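Local coordinates for nucleoside-diphosphate-sugar pyrophosphorylase (Vibrio cholerae, PDB 4EVW), which probably transfers a nucleotidyl group to a sugar phosphate, making a nucleoside-diphosphate sugar and releasing pyrophosphate, at residues H35-N38 and Y43-S46; T116-F121 and Y133-Q138; N143-K148 and G173-N178. The protein carries 1 engineered substitution. One frame throughout, in Å; residues are numbered along the deposited sequence.

Interaction 1 of 3, residues H35-N38 and Y43-S46; sequences HSVN and YFAS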
loop_
_atom_site.group_PDB
_atom_site.type_symbol
_atom_site.label_atom_id
_atom_site.label_comp_id
_atom_site.label_asym_id
_atom_site.label_seq_id
_atom_site.Cartn_x
_atom_site.Cartn_y
_atom_site.Cartn_z
ATOM N N HIS A 35 8.156 10.728 6.208
ATOM C CA HIS A 35 7.113 11.526 5.569
ATOM C C HIS A 35 5.898 10.650 5.277
ATOM O O HIS A 35 4.756 11.066 5.469
ATOM C CB HIS A 35 7.602 12.109 4.245
ATOM C CG HIS A 35 8.461 13.324 4.394
ATOM N ND1 HIS A 35 7.986 14.513 4.901
ATOM C CD2 HIS A 35 9.756 13.544 4.068
ATOM C CE1 HIS A 35 8.950 15.416 4.880
ATOM N NE2 HIS A 35 10.034 14.853 4.378
ATOM N N SER A 36 6.149 9.438 4.800
ATOM C CA SER A 36 5.056 8.535 4.472
ATOM C C SER A 36 4.351 7.959 5.695
ATOM O O SER A 36 3.124 7.999 5.779
ATOM C CB SER A 36 5.551 7.391 3.582
ATOM O OG SER A 36 4.512 6.449 3.365
ATOM N N VAL A 37 5.114 7.431 6.646
ATOM C CA VAL A 37 4.510 6.841 7.833
ATOM C C VAL A 37 3.812 7.884 8.700
ATOM O O VAL A 37 2.822 7.576 9.363
ATOM C CB VAL A 37 5.559 6.066 8.666
ATOM C CG1 VAL A 37 4.915 5.470 9.912
ATOM C CG2 VAL A 37 6.154 4.955 7.813
ATOM N N ASN A 38 4.310 9.117 8.688
ATOM C CA ASN A 38 3.680 10.168 9.480
ATOM C C ASN A 38 2.257 10.461 9.025
ATOM O O ASN A 38 1.496 11.126 9.732
ATOM C CB ASN A 38 4.513 11.450 9.463
ATOM C CG ASN A 38 5.448 11.526 10.646
ATOM O OD1 ASN A 38 5.141 11.001 11.714
ATOM N ND2 ASN A 38 6.588 12.187 10.472
ATOM N N TYR A 43 -2.663 7.436 14.480
ATOM C CA TYR A 43 -2.799 6.038 14.888
ATOM C C TYR A 43 -1.571 5.405 15.535
ATOM O O TYR A 43 -1.569 4.209 15.843
ATOM C CB TYR A 43 -3.226 5.232 13.666
ATOM C CG TYR A 43 -4.547 5.722 13.126
ATOM C CD1 TYR A 43 -5.743 5.382 13.758
ATOM C CD2 TYR A 43 -4.600 6.588 12.031
ATOM C CE1 TYR A 43 -6.964 5.898 13.322
ATOM C CE2 TYR A 43 -5.816 7.112 11.587
ATOM C CZ TYR A 43 -6.993 6.759 12.237
ATOM O OH TYR A 43 -8.194 7.266 11.800
ATOM N N PHE A 44 -0.535 6.207 15.761
ATOM C CA PHE A 44 0.699 5.703 16.358
ATOM C C PHE A 44 0.521 5.066 17.732
ATOM O O PHE A 44 1.226 4.124 18.084
ATOM C CB PHE A 44 1.732 6.833 16.471
ATOM C CG PHE A 44 2.343 7.243 15.158
ATOM C CD1 PHE A 44 2.058 6.545 13.989
ATOM C CD2 PHE A 44 3.239 8.306 15.103
ATOM C CE1 PHE A 44 2.658 6.898 12.783
ATOM C CE2 PHE A 44 3.844 8.669 13.903
ATOM C CZ PHE A 44 3.554 7.963 12.740
ATOM N N ALA A 45 -0.418 5.584 18.514
ATOM C CA ALA A 45 -0.625 5.073 19.866
ATOM C C ALA A 45 -1.568 3.879 19.976
ATOM O O ALA A 45 -1.491 3.112 20.930
ATOM C CB ALA A 45 -1.145 6.205 20.754
ATOM N N SER A 46 -2.425 3.706 18.978
ATOM C CA SER A 46 -3.466 2.682 19.016
ATOM C C SER A 46 -3.458 1.530 18.031
ATOM O O SER A 46 -4.045 0.475 18.292
ATOM C CB SER A 46 -4.807 3.380 18.826
ATOM O OG SER A 46 -4.877 3.923 17.508
#
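The rim of the F44 ring meets V37, on helix 32-37, and N38 just after it. The contact belongs to the connection between this helix and strand 49-54; strands 2-5 and 49-54 are parallel neighbours with the helix between them in the chain, so it forms part of a beta-alpha-beta crossover, consistent with the nucleotide-binding Rossmann-like fold of sugar nucleotidyltransferases. From CB, which is directed toward the helix, F44 sets CG anti to its own carbonyl carbon (chi1 -73°), and the ring reaches forward with its far rim leading. CE1 lies 3.9 Å from V37 CG1, an apolar contact made by the methyl branch that stands anti to the V37 backbone N (chi1 179°). V37 O is met by two ring atoms, CE1 and CZ of F44, each at 3.5 Å. Both V37 O and N38 OD1 sit near the ring plane, at its edge, so the aromatic rim with its slightly positive hydrogens faces two carbonyl oxygens; the contacts are weakly polar and none is a hydrogen bond. L70 of helix 59-70 packs against V37, N38 and F44 alike, and V37 also meets F49 and F51 of the following strand. On the other flank of the rim, N38 OD1 is 3.6 Å from F44 CZ and 3.5 Å from F44 CE2, with the amide plane turned 36° from the ring.

Interaction 2 of 3, residues T116-F121 and Y133-Q138; sequences TFRPNF and YLEVFQ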
loop_
_atom_site.group_PDB
_atom_site.type_symbol
_atom_site.label_atom_id
_atom_site.label_comp_id
_atom_site.label_asym_id
_atom_site.label_seq_id
_atom_site.Cartn_x
_atom_site.Cartn_y
_atom_site.Cartn_z
ATOM N N THR A 116 4.111 7.243 -1.063
ATOM C CA THR A 116 2.991 8.162 -0.980
ATOM C C THR A 116 2.847 8.832 0.376
ATOM O O THR A 116 3.112 8.211 1.405
ATOM C CB THR A 116 1.684 7.393 -1.274
ATOM O OG1 THR A 116 1.850 6.621 -2.469
ATOM C CG2 THR A 116 0.517 8.345 -1.450
ATOM N N PHE A 117 2.445 10.103 0.373
ATOM C CA PHE A 117 2.203 10.810 1.627
ATOM C C PHE A 117 0.745 11.237 1.636
ATOM O O PHE A 117 0.232 11.803 0.662
ATOM C CB PHE A 117 3.054 12.072 1.793
ATOM C CG PHE A 117 4.485 11.897 1.415
ATOM C CD1 PHE A 117 5.129 10.673 1.587
ATOM C CD2 PHE A 117 5.193 12.959 0.871
ATOM C CE1 PHE A 117 6.458 10.511 1.216
ATOM C CE2 PHE A 117 6.522 12.815 0.498
ATOM C CZ PHE A 117 7.158 11.586 0.668
ATOM N N ARG A 118 0.087 10.960 2.753
ATOM C CA ARG A 118 -1.320 11.304 2.937
ATOM C C ARG A 118 -1.393 12.037 4.265
ATOM O O ARG A 118 -1.771 11.455 5.286
ATOM C CB ARG A 118 -2.157 10.026 2.981
ATOM C CG ARG A 118 -2.403 9.429 1.605
ATOM C CD ARG A 118 -3.549 10.152 0.902
ATOM N NE ARG A 118 -4.823 9.869 1.562
ATOM C CZ ARG A 118 -5.452 10.709 2.379
ATOM N NH1 ARG A 118 -4.937 11.909 2.642
ATOM N NH2 ARG A 118 -6.589 10.342 2.958
ATOM N N PRO A 119 -1.039 13.329 4.271
ATOM C CA PRO A 119 -1.073 14.088 5.524
ATOM C C PRO A 119 -2.397 14.021 6.290
ATOM O O PRO A 119 -3.475 14.098 5.701
ATOM C CB PRO A 119 -0.774 15.520 5.081
ATOM C CG PRO A 119 -0.088 15.375 3.765
ATOM C CD PRO A 119 -0.789 14.215 3.119
ATOM N N ASN A 120 -2.297 13.887 7.610
ATOM C CA ASN A 120 -3.467 13.867 8.483
ATOM C C ASN A 120 -4.512 12.817 8.118
ATOM O O ASN A 120 -5.715 13.076 8.179
ATOM C CB ASN A 120 -4.119 15.258 8.486
ATOM C CG ASN A 120 -3.110 16.376 8.725
ATOM O OD1 ASN A 120 -2.256 16.276 9.602
ATOM N ND2 ASN A 120 -3.215 17.450 7.944
ATOM N N PHE A 121 -4.062 11.628 7.740
ATOM C CA PHE A 121 -4.996 10.574 7.382
ATOM C C PHE A 121 -5.883 10.175 8.558
ATOM O O PHE A 121 -5.417 10.065 9.688
ATOM C CB PHE A 121 -4.240 9.329 6.889
ATOM C CG PHE A 121 -5.131 8.143 6.614
ATOM C CD1 PHE A 121 -5.406 7.203 7.609
ATOM C CD2 PHE A 121 -5.716 7.981 5.363
ATOM C CE1 PHE A 121 -6.250 6.121 7.359
ATOM C CE2 PHE A 121 -6.562 6.903 5.104
ATOM C CZ PHE A 121 -6.830 5.971 6.103
ATOM N N TYR A 133 -12.143 -1.185 1.044
ATOM C CA TYR A 133 -12.295 -0.010 0.206
ATOM C C TYR A 133 -10.965 0.453 -0.342
ATOM O O TYR A 133 -9.909 0.204 0.244
ATOM C CB TYR A 133 -12.979 1.138 0.972
ATOM C CG TYR A 133 -12.048 1.991 1.804
ATOM C CD1 TYR A 133 -11.727 1.645 3.119
ATOM C CD2 TYR A 133 -11.473 3.139 1.265
ATOM C CE1 TYR A 133 -10.855 2.438 3.876
ATOM C CE2 TYR A 133 -10.608 3.929 2.003
ATOM C CZ TYR A 133 -10.300 3.576 3.304
ATOM O OH TYR A 133 -9.444 4.376 4.024
ATOM N N LEU A 134 -11.032 1.116 -1.488
ATOM C CA LEU A 134 -9.853 1.647 -2.152
ATOM C C LEU A 134 -9.951 3.151 -2.087
ATOM O O LEU A 134 -10.981 3.724 -2.436
ATOM C CB LEU A 134 -9.817 1.236 -3.632
ATOM C CG LEU A 134 -9.688 -0.244 -3.983
ATOM C CD1 LEU A 134 -11.069 -0.884 -4.105
ATOM C CD2 LEU A 134 -8.923 -0.367 -5.301
ATOM N N GLU A 135 -8.888 3.794 -1.631
ATOM C CA GLU A 135 -8.875 5.246 -1.575
ATOM C C GLU A 135 -8.527 5.687 -2.988
ATOM O O GLU A 135 -7.594 5.156 -3.598
ATOM C CB GLU A 135 -7.813 5.717 -0.598
ATOM C CG GLU A 135 -7.782 7.209 -0.384
ATOM C CD GLU A 135 -6.695 7.593 0.587
ATOM O OE1 GLU A 135 -5.509 7.512 0.206
ATOM O OE2 GLU A 135 -7.028 7.953 1.737
ATOM N N VAL A 136 -9.274 6.646 -3.520
ATOM C CA VAL A 136 -9.029 7.103 -4.882
ATOM C C VAL A 136 -9.027 8.621 -5.022
ATOM O O VAL A 136 -9.499 9.340 -4.141
ATOM C CB VAL A 136 -10.101 6.531 -5.857
ATOM C CG1 VAL A 136 -10.017 5.008 -5.902
ATOM C CG2 VAL A 136 -11.506 6.970 -5.419
ATOM N N PHE A 137 -8.468 9.101 -6.130
ATOM C CA PHE A 137 -8.460 10.526 -6.427
ATOM C C PHE A 137 -8.757 10.665 -7.916
ATOM O O PHE A 137 -8.658 9.699 -8.677
ATOM C CB PHE A 137 -7.112 11.188 -6.079
ATOM C CG PHE A 137 -5.991 10.828 -7.008
ATOM C CD1 PHE A 137 -5.375 9.585 -6.929
ATOM C CD2 PHE A 137 -5.548 11.737 -7.962
ATOM C CE1 PHE A 137 -4.334 9.253 -7.783
ATOM C CE2 PHE A 137 -4.507 11.414 -8.824
ATOM C CZ PHE A 137 -3.899 10.169 -8.734
ATOM N N GLN A 138 -9.143 11.868 -8.322
ATOM C CA GLN A 138 -9.471 12.135 -9.717
ATOM C C GLN A 138 -8.134 12.353 -10.420
ATOM O O GLN A 138 -7.585 13.451 -10.389
ATOM C CB GLN A 138 -10.334 13.396 -9.796
ATOM C CG GLN A 138 -11.252 13.454 -11.000
ATOM C CD GLN A 138 -12.504 12.614 -10.823
ATOM O OE1 GLN A 138 -13.386 12.949 -10.029
ATOM N NE2 GLN A 138 -12.587 11.512 -11.560
#
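R118 and E135 reach for each other from opposite directions and form a buried salt bridge between the type II turn R118-F121 and strand 132-138. The turn follows strand 116-117, so the bridge fixes a loop beside the sheet to one of its long strands. The guanidinium donates through two nitrogens. R118 NH2 gives the shortest bond, 2.7 Å to E135 OE2, with an N-H...O angle of 149°. OE2 lies almost in the guanidinium plane. It is itself approached from above the carboxylate plane, 44° out of it. NE divides its hydrogen between OE1 at 2.8 Å and OE2 at 2.9 Å, both bonds weak. Two nitrogens still meet two oxygens, but the planes are 51° apart and not coplanar. Bends at chi2 and chi3 fold the arginine chain to present this NE/NH2 side, whereas E135 comes straight out, extended beyond CG. Outside the two segments, R118 NH1 donates to E228 O and E135 OE1 is bonded to T172 OG1. Next to the bridge, the F121 ring turns its edge to two oxygens: CE2 is 3.6 Å from E135 OE2, and CZ is 3.7 Å from Y133 OH. Apolar neighbours, L174 and F121, border the ion pair, while T172 and E228 O supply further polar partners. Burial may strengthen the attraction, and bonds from two arginine nitrogens to OE2 would tend to keep E135 ionised.

Interaction 3 of 3, residues N143-K148 and G173-N178; sequences NWSFAK and GLYHFN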
loop_
_atom_site.group_PDB
_atom_site.type_symbol
_atom_site.label_atom_id
_atom_site.label_comp_id
_atom_site.label_asym_id
_atom_site.label_seq_id
_atom_site.Cartn_x
_atom_site.Cartn_y
_atom_site.Cartn_z
ATOM N N ASN A 143 -1.404 5.617 -16.235
ATOM C CA ASN A 143 -0.502 4.825 -15.417
ATOM C C ASN A 143 -0.868 4.751 -13.939
ATOM O O ASN A 143 -0.084 5.124 -13.066
ATOM C CB ASN A 143 0.925 5.342 -15.576
ATOM C CG ASN A 143 1.941 4.410 -14.964
ATOM O OD1 ASN A 143 1.656 3.235 -14.728
ATOM N ND2 ASN A 143 3.139 4.921 -14.715
ATOM N N TRP A 144 -2.066 4.250 -13.669
ATOM C CA TRP A 144 -2.550 4.099 -12.306
ATOM C C TRP A 144 -3.365 2.823 -12.246
ATOM O O TRP A 144 -3.609 2.183 -13.266
ATOM C CB TRP A 144 -3.492 5.245 -11.922
ATOM C CG TRP A 144 -2.979 6.623 -12.153
ATOM C CD1 TRP A 144 -3.180 7.404 -13.258
ATOM C CD2 TRP A 144 -2.195 7.400 -11.248
ATOM N NE1 TRP A 144 -2.573 8.624 -13.089
ATOM C CE2 TRP A 144 -1.959 8.649 -11.864
ATOM C CE3 TRP A 144 -1.669 7.163 -9.970
ATOM C CZ2 TRP A 144 -1.217 9.659 -11.245
ATOM C CZ3 TRP A 144 -0.932 8.167 -9.355
ATOM C CH2 TRP A 144 -0.712 9.401 -9.993
ATOM N N SER A 145 -3.770 2.445 -11.041
ATOM C CA SER A 145 -4.660 1.309 -10.885
ATOM C C SER A 145 -5.983 2.049 -10.753
ATOM O O SER A 145 -6.058 3.082 -10.088
ATOM C CB SER A 145 -4.352 0.488 -9.626
ATOM O OG SER A 145 -3.587 1.219 -8.689
ATOM N N PHE A 146 -7.010 1.537 -11.413
ATOM C CA PHE A 146 -8.316 2.182 -11.425
ATOM C C PHE A 146 -9.406 1.395 -10.723
ATOM O O PHE A 146 -9.357 0.171 -10.664
ATOM C CB PHE A 146 -8.759 2.400 -12.872
ATOM C CG PHE A 146 -7.833 3.265 -13.668
ATOM C CD1 PHE A 146 -6.705 2.734 -14.288
ATOM C CD2 PHE A 146 -8.085 4.625 -13.786
ATOM C CE1 PHE A 146 -5.841 3.556 -15.020
ATOM C CE2 PHE A 146 -7.233 5.452 -14.510
ATOM C CZ PHE A 146 -6.109 4.917 -15.128
ATOM N N ALA A 147 -10.394 2.109 -10.194
ATOM C CA ALA A 147 -11.539 1.474 -9.554
ATOM C C ALA A 147 -12.751 1.978 -10.337
ATOM O O ALA A 147 -12.895 3.184 -10.559
ATOM C CB ALA A 147 -11.642 1.879 -8.088
ATOM N N LYS A 148 -13.602 1.056 -10.773
ATOM C CA LYS A 148 -14.787 1.412 -11.546
ATOM C C LYS A 148 -16.025 1.476 -10.655
ATOM O O LYS A 148 -16.356 0.517 -9.960
ATOM C CB LYS A 148 -15.001 0.393 -12.669
ATOM C CG LYS A 148 -16.168 0.705 -13.600
ATOM C CD LYS A 148 -16.295 -0.362 -14.683
ATOM C CE LYS A 148 -17.471 -0.097 -15.616
ATOM N NZ LYS A 148 -17.728 -1.257 -16.522
ATOM N N GLY A 173 -2.988 4.275 -3.667
ATOM C CA GLY A 173 -2.053 3.286 -3.166
ATOM C C GLY A 173 -2.457 2.796 -1.787
ATOM O O GLY A 173 -1.742 2.009 -1.164
ATOM N N LEU A 174 -3.592 3.280 -1.288
ATOM C CA LEU A 174 -4.081 2.835 0.013
ATOM C C LEU A 174 -5.210 1.850 -0.261
ATOM O O LEU A 174 -6.230 2.205 -0.852
ATOM C CB LEU A 174 -4.587 4.014 0.850
ATOM C CG LEU A 174 -4.939 3.596 2.282
ATOM C CD1 LEU A 174 -4.489 4.664 3.265
ATOM C CD2 LEU A 174 -6.432 3.323 2.384
ATOM N N TYR A 175 -5.000 0.603 0.153
ATOM C CA TYR A 175 -5.959 -0.472 -0.051
ATOM C C TYR A 175 -6.352 -1.058 1.293
ATOM O O TYR A 175 -5.522 -1.647 1.986
ATOM C CB TYR A 175 -5.336 -1.579 -0.899
ATOM C CG TYR A 175 -4.764 -1.090 -2.202
ATOM C CD1 TYR A 175 -3.387 -0.932 -2.370
ATOM C CD2 TYR A 175 -5.600 -0.785 -3.271
ATOM C CE1 TYR A 175 -2.859 -0.483 -3.579
ATOM C CE2 TYR A 175 -5.087 -0.334 -4.478
ATOM C CZ TYR A 175 -3.720 -0.187 -4.628
ATOM O OH TYR A 175 -3.216 0.249 -5.829
ATOM N N HIS A 176 -7.620 -0.915 1.650
ATOM C CA HIS A 176 -8.098 -1.413 2.926
ATOM C C HIS A 176 -8.931 -2.680 2.776
ATOM O O HIS A 176 -9.725 -2.805 1.840
ATOM C CB HIS A 176 -8.936 -0.329 3.616
ATOM C CG HIS A 176 -9.430 -0.723 4.974
ATOM N ND1 HIS A 176 -8.625 -0.707 6.094
ATOM C CD2 HIS A 176 -10.645 -1.149 5.389
ATOM C CE1 HIS A 176 -9.327 -1.104 7.142
ATOM N NE2 HIS A 176 -10.556 -1.378 6.742
ATOM N N PHE A 177 -8.719 -3.619 3.697
ATOM C CA PHE A 177 -9.469 -4.875 3.743
ATOM C C PHE A 177 -9.950 -5.035 5.181
ATOM O O PHE A 177 -9.150 -4.966 6.117
ATOM C CB PHE A 177 -8.586 -6.070 3.373
ATOM C CG PHE A 177 -7.990 -5.978 1.998
ATOM C CD1 PHE A 177 -6.880 -5.181 1.764
ATOM C CD2 PHE A 177 -8.551 -6.678 0.937
ATOM C CE1 PHE A 177 -6.329 -5.080 0.486
ATOM C CE2 PHE A 177 -8.010 -6.586 -0.347
ATOM C CZ PHE A 177 -6.896 -5.784 -0.571
ATOM N N ASN A 178 -11.250 -5.250 5.361
ATOM C CA ASN A 178 -11.804 -5.396 6.706
ATOM C C ASN A 178 -11.290 -6.641 7.435
ATOM O O ASN A 178 -11.197 -6.646 8.662
ATOM C CB ASN A 178 -13.335 -5.426 6.646
ATOM C CG ASN A 178 -13.968 -5.327 8.018
ATOM O OD1 ASN A 178 -13.630 -4.440 8.804
ATOM N ND2 ASN A 178 -14.892 -6.235 8.315
#
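Hydrogen bonding carries this contact: S145 OG and Y175 OH lie 3.0 Å apart, and either hydroxyl could be the donor. S145 directs CB toward the strand 174-177, and its chi1 of 19°, well away from a staggered value, places OG as the touching atom. Y175 leaves its strand at a slant to 143-148, with CG anti to its carbonyl carbon (chi1 -54°), and the length of the phenol brings OH to the serine. OG lies near the ring plane, off its edge, and thus approaches the phenol end-on and not over a face. No apolar contact between the segments accompanies the hydroxyl pair; S145 CB is 4.0 Å from Y175 OH. A backbone bond to S171 places S145. Both 169-172 and 174-177, the strand of Y175, pair with 132-138, and the chain turns a corner at G173 between them. Around them, S145 packs on E162 and A206, and Y175 on I205 and L134. The bond thus ties the entry to the hairpin 146-149/157-161 to the central sheet. Because both hydroxyls can donate and accept, the pair satisfies one polar function of each in a buried place without needing a charge.

How the interactions relate
From the N terminus, interaction 1 closes first, as a short loop between the end of helix 32-37 and the approach to strand 49-54. Interaction 2 opens only at strand 116-117 and closes on strand 132-138; interaction 3 follows, spanning the hairpin 146-149/157-161 and returning at strand 174-177. The three are in series, none nested or crossed. Interaction 2 ties the turn after strand 116-117, which touches interaction 1 through S36 OG, 3.0 Å from T116 O, to strand 132-138. Interactions 2 and 3 share the mixed sheet, where neighbouring strands 132-138 and 174-177 run antiparallel. Interactions 1 and 3 stay about 9 Å apart at their nearest atoms.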